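Response regulator (Helicobacter pylori, PDB 2PLN) probably regulates transcription as an orphan response regulator, of which this chain is the N-terminal receiver domain without the DNA-binding part. Local coordinates at residues A[117-120]-A[121-124]; A[46-50]-A[51-55]. All coordinates share one frame; numbering follows the deposited sequence.

Interaction 1. Residues A[117-120]-A[121-124]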
loop_
_atom_site.group_PDB
_atom_site.type_symbol
_atom_site.label_atom_id
_atom_site.label_comp_id
_atom_site.label_asym_id
_atom_site.label_seq_id
_atom_site.Cartn_x
_atom_site.Cartn_y
_atom_site.Cartn_z
ATOM N N TYR A 117 -12.266 -5.844 4.528
ATOM C CA TYR A 117 -11.860 -5.141 3.298
ATOM C C TYR A 117 -12.926 -4.161 2.778
ATOM O O TYR A 117 -14.120 -4.349 3.026
ATOM C CB TYR A 117 -11.463 -6.137 2.187
ATOM C CG TYR A 117 -10.423 -7.142 2.615
ATOM C CD1 TYR A 117 -10.750 -8.489 2.817
ATOM C CD2 TYR A 117 -9.117 -6.743 2.856
ATOM C CE1 TYR A 117 -9.799 -9.400 3.233
ATOM C CE2 TYR A 117 -8.158 -7.658 3.262
ATOM C CZ TYR A 117 -8.495 -8.976 3.451
ATOM O OH TYR A 117 -7.514 -9.848 3.862
ATOM N N ARG A 118 -12.489 -3.125 2.047
ATOM C CA ARG A 118 -13.404 -2.133 1.460
ATOM C C ARG A 118 -14.400 -2.823 0.527
ATOM O O ARG A 118 -15.605 -2.513 0.517
ATOM C CB ARG A 118 -12.630 -1.033 0.719
ATOM C CG ARG A 118 -13.414 0.266 0.554
ATOM C CD ARG A 118 -12.572 1.537 0.478
ATOM N NE ARG A 118 -12.121 1.999 1.794
ATOM C CZ ARG A 118 -10.892 1.814 2.279
ATOM N NH1 ARG A 118 -9.980 1.180 1.557
ATOM N NH2 ARG A 118 -10.561 2.266 3.484
ATOM N N SER A 119 -13.875 -3.769 -0.243
ATOM C CA SER A 119 -14.621 -4.586 -1.195
ATOM C C SER A 119 -13.624 -5.546 -1.799
ATOM O O SER A 119 -12.393 -5.281 -1.779
ATOM C CB SER A 119 -15.304 -3.740 -2.295
ATOM O OG SER A 119 -14.493 -3.444 -3.420
ATOM N N ILE A 120 -14.134 -6.645 -2.348
ATOM C CA ILE A 120 -13.268 -7.557 -3.124
ATOM C C ILE A 120 -12.599 -6.830 -4.307
ATOM O O ILE A 120 -11.387 -6.984 -4.503
ATOM C CB ILE A 120 -14.048 -8.821 -3.577
ATOM C CG1 ILE A 120 -14.485 -9.650 -2.366
ATOM C CG2 ILE A 120 -13.252 -9.593 -4.659
ATOM C CD1 ILE A 120 -13.392 -10.264 -1.522
ATOM N N LYS A 121 -13.354 -6.006 -5.062
ATOM C CA LYS A 121 -12.794 -5.298 -6.213
ATOM C C LYS A 121 -11.644 -4.330 -5.824
ATOM O O LYS A 121 -10.645 -4.253 -6.518
ATOM C CB LYS A 121 -13.888 -4.539 -7.010
ATOM C CG LYS A 121 -14.649 -5.419 -8.026
ATOM C CD LYS A 121 -15.629 -4.575 -8.866
ATOM C CE LYS A 121 -16.720 -5.484 -9.450
ATOM N NZ LYS A 121 -17.733 -4.705 -10.240
ATOM N N ALA A 122 -11.821 -3.604 -4.729
ATOM C CA ALA A 122 -10.787 -2.702 -4.205
ATOM C C ALA A 122 -9.566 -3.504 -3.714
ATOM O O ALA A 122 -8.423 -3.082 -3.925
ATOM C CB ALA A 122 -11.354 -1.855 -3.073
ATOM N N LEU A 123 -9.801 -4.615 -3.017
ATOM C CA LEU A 123 -8.694 -5.474 -2.580
ATOM C C LEU A 123 -7.911 -6.027 -3.787
ATOM O O LEU A 123 -6.679 -6.011 -3.806
ATOM C CB LEU A 123 -9.224 -6.619 -1.707
ATOM C CG LEU A 123 -8.191 -7.684 -1.329
ATOM C CD1 LEU A 123 -6.943 -7.037 -0.643
ATOM C CD2 LEU A 123 -8.896 -8.706 -0.430
ATOM N N VAL A 124 -8.638 -6.496 -4.799
ATOM C CA VAL A 124 -8.018 -6.994 -6.026
ATOM C C VAL A 124 -7.212 -5.932 -6.777
ATOM O O VAL A 124 -6.106 -6.210 -7.277
ATOM C CB VAL A 124 -9.067 -7.712 -6.931
ATOM C CG1 VAL A 124 -8.505 -7.996 -8.301
ATOM C CG2 VAL A 124 -9.589 -8.997 -6.210
#
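One face of the Tyr117 ring is covered by Leu123: methyl CD2 sits 3.6 Å from the ring centroid and only 4° off the ring normal, a CH-pi contact over the middle of the ring. All six ring carbons lie at nearly equal distances from that methyl, which confirms the centring, while Leu123 CD1 lies on the same side of the ring but off centre, 4.1 Å from Tyr117 CD2. With chi1 at 173°, Leu123 swings CG opposite its own backbone N, which carries both methyls to the tyrosine. At the far end of the ring, Tyr117 OH is hydrogen-bonded to Ser92 OG.

Between these two residues the chain turns into the helix. Ser119 is the N-cap: its OG accepts from Ala122 N at 3.0 Å, with a nearly straight N-H...O angle of 168°. The first helical bonds follow, Leu123 N to Ser119 O (2.9 Å) and Val124 N to Ile120 O (2.8 Å), and Ile120 CG2 meets Val124 CG2 at 4.0 Å, one turn on.

Ser119 OG is also hydrogen-bonded to Ser98 OG of the second subunit, and Arg118 NH1 makes a salt bridge to its Glu101. The arrangement is a serine N-cap at the start of the last helix of a CheY-like receiver domain, here lying on the subunit interface.

Interaction 2. Residues A[46-50]-A[51-55]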
loop_
_atom_site.group_PDB
_atom_site.type_symbol
_atom_site.label_atom_id
_atom_site.label_comp_id
_atom_site.label_asym_id
_atom_site.label_seq_id
_atom_site.Cartn_x
_atom_site.Cartn_y
_atom_site.Cartn_z
ATOM N N ASP A 46 -4.258 -19.831 -4.453
ATOM C CA ASP A 46 -4.473 -20.934 -3.510
ATOM C C ASP A 46 -4.840 -20.369 -2.172
ATOM O O ASP A 46 -4.127 -19.500 -1.664
ATOM C CB ASP A 46 -3.200 -21.759 -3.320
ATOM C CG ASP A 46 -2.751 -22.441 -4.592
ATOM O OD1 ASP A 46 -3.624 -22.849 -5.361
ATOM O OD2 ASP A 46 -1.547 -22.582 -4.910
ATOM N N VAL A 47 -5.912 -20.897 -1.578
ATOM C CA VAL A 47 -6.308 -20.516 -0.225
ATOM C C VAL A 47 -5.894 -21.615 0.743
ATOM O O VAL A 47 -6.114 -22.797 0.484
ATOM C CB VAL A 47 -7.835 -20.266 -0.079
ATOM C CG1 VAL A 47 -8.172 -19.798 1.324
ATOM C CG2 VAL A 47 -8.308 -19.213 -1.080
ATOM N N THR A 48 -5.270 -21.216 1.843
ATOM C CA THR A 48 -5.039 -22.131 2.954
ATOM C C THR A 48 -5.420 -21.478 4.272
ATOM O O THR A 48 -5.266 -20.281 4.447
ATOM C CB THR A 48 -3.585 -22.697 2.952
ATOM O OG1 THR A 48 -3.435 -23.584 4.069
ATOM C CG2 THR A 48 -2.526 -21.596 3.204
ATOM N N GLU A 49 -5.947 -22.271 5.190
ATOM C CA GLU A 49 -6.296 -21.793 6.522
ATOM C C GLU A 49 -5.127 -21.901 7.501
ATOM O O GLU A 49 -5.216 -21.470 8.675
ATOM C CB GLU A 49 -7.469 -22.649 7.033
ATOM C CG GLU A 49 -7.287 -24.154 6.776
ATOM C CD GLU A 49 -7.337 -24.547 5.284
ATOM O OE1 GLU A 49 -8.331 -24.234 4.599
ATOM O OE2 GLU A 49 -6.395 -25.176 4.776
ATOM N N SER A 50 -4.031 -22.499 7.045
ATOM C CA SER A 50 -2.903 -22.774 7.919
ATOM C C SER A 50 -1.653 -22.010 7.506
ATOM O O SER A 50 -1.188 -22.100 6.365
ATOM C CB SER A 50 -2.646 -24.290 7.965
ATOM O OG SER A 50 -1.302 -24.585 8.336
ATOM N N LEU A 51 -1.104 -21.243 8.437
ATOM C CA LEU A 51 0.142 -20.535 8.151
ATOM C C LEU A 51 1.325 -21.498 7.925
ATOM O O LEU A 51 2.148 -21.245 7.050
ATOM C CB LEU A 51 0.456 -19.500 9.235
ATOM C CG LEU A 51 1.665 -18.613 8.962
ATOM C CD1 LEU A 51 1.449 -17.189 9.519
ATOM C CD2 LEU A 51 2.907 -19.272 9.530
ATOM N N GLU A 52 1.397 -22.596 8.689
ATOM C CA GLU A 52 2.466 -23.601 8.482
ATOM C C GLU A 52 2.360 -24.276 7.090
ATOM O O GLU A 52 3.358 -24.484 6.393
ATOM C CB GLU A 52 2.526 -24.608 9.652
ATOM C CG GLU A 52 1.445 -25.669 9.651
ATOM C CD GLU A 52 1.022 -26.086 11.069
ATOM O OE1 GLU A 52 1.821 -26.773 11.767
ATOM O OE2 GLU A 52 -0.122 -25.714 11.478
ATOM N N ASP A 53 1.133 -24.568 6.685
ATOM C CA ASP A 53 0.854 -25.042 5.339
ATOM C C ASP A 53 1.307 -24.046 4.262
ATOM O O ASP A 53 2.012 -24.410 3.301
ATOM C CB ASP A 53 -0.645 -25.308 5.198
ATOM C CG ASP A 53 -1.006 -25.960 3.877
ATOM O OD1 ASP A 53 -2.057 -25.589 3.307
ATOM O OD2 ASP A 53 -0.308 -26.846 3.326
ATOM N N GLY A 54 0.888 -22.789 4.422
ATOM C CA GLY A 54 1.295 -21.718 3.507
ATOM C C GLY A 54 2.796 -21.555 3.381
ATOM O O GLY A 54 3.327 -21.451 2.274
ATOM N N GLU A 55 3.501 -21.549 4.507
ATOM C CA GLU A 55 4.935 -21.401 4.464
ATOM C C GLU A 55 5.595 -22.538 3.674
ATOM O O GLU A 55 6.494 -22.302 2.871
ATOM C CB GLU A 55 5.487 -21.356 5.869
ATOM C CG GLU A 55 6.852 -20.743 5.924
ATOM C CD GLU A 55 7.394 -20.624 7.331
ATOM O OE1 GLU A 55 6.645 -20.774 8.329
ATOM O OE2 GLU A 55 8.596 -20.380 7.421
#
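Thr48 OG1 and Asp53 OD1 meet at 2.5 Å, a very short hydrogen bond in which the threonine hydroxyl is the donor and the carboxylate oxygen receives it on its anti lone pair, the one turned away from OD2. Asp53 CG lies anti to its backbone N (chi1 -173°), which sends the carboxylate back from the helix toward the end of the strand.

The same Thr48 OG1 accepts from Ser50 N at 3.2 Å, with an N-H...O angle of 167°. The hydroxyl therefore serves as donor and acceptor at once, relaying from the loop backbone to the carboxylate. Ser50 itself, through OG, accepts a hydrogen bond from Asp53 N (2.9 Å, 167°). Asp53 is thus gripped at both its backbone N and its carboxylate. The backbone adds Gly54 N to Ser50 O at 2.9 Å, and Thr48 CG2 packs 3.8 Å from Gly54 N. Glu49 OE2 stands 4.6 Å from Asp53 OD1, a pair of like charges that may raise the proton affinity of either group.

Farther out, backbone bonds from Thr48 to Leu23 and Glu25 fix the threonine against the neighbouring strand 20-24, and its side chain touches Leu22 and Ile24. Leu51 and Glu55 face helix 73-83 through Phe76, and Glu55 OE2 is salt-bridged to Arg79. The motif is an ST turn at Thr48 followed directly by a serine N-cap at Ser50, placed where an edge strand of the receiver domain's parallel sheet hands over to helix 51-60.

From the N terminus, strand 20-24 and helix 28-40 come first, and strand 44-48 then leads into interaction 2, which closes the tight turn into helix 51-60. Three further strands and helices 73-83 and 98-106 follow before interaction 1 closes the turn into helix 120-130. The two are in series, neither nesting nor crossing. Their centres lie 21 Å apart on opposite sides of the chain's centre, with nearest atoms about 10 Å apart. Each lies at the start of the helix that follows an outermost strand, after a two-residue link from 44-48 in interaction 2 and a five-residue loop from 111-114 in interaction 1. Interaction 2 touches no other chain of the assembly, whereas interaction 1 meets the second subunit.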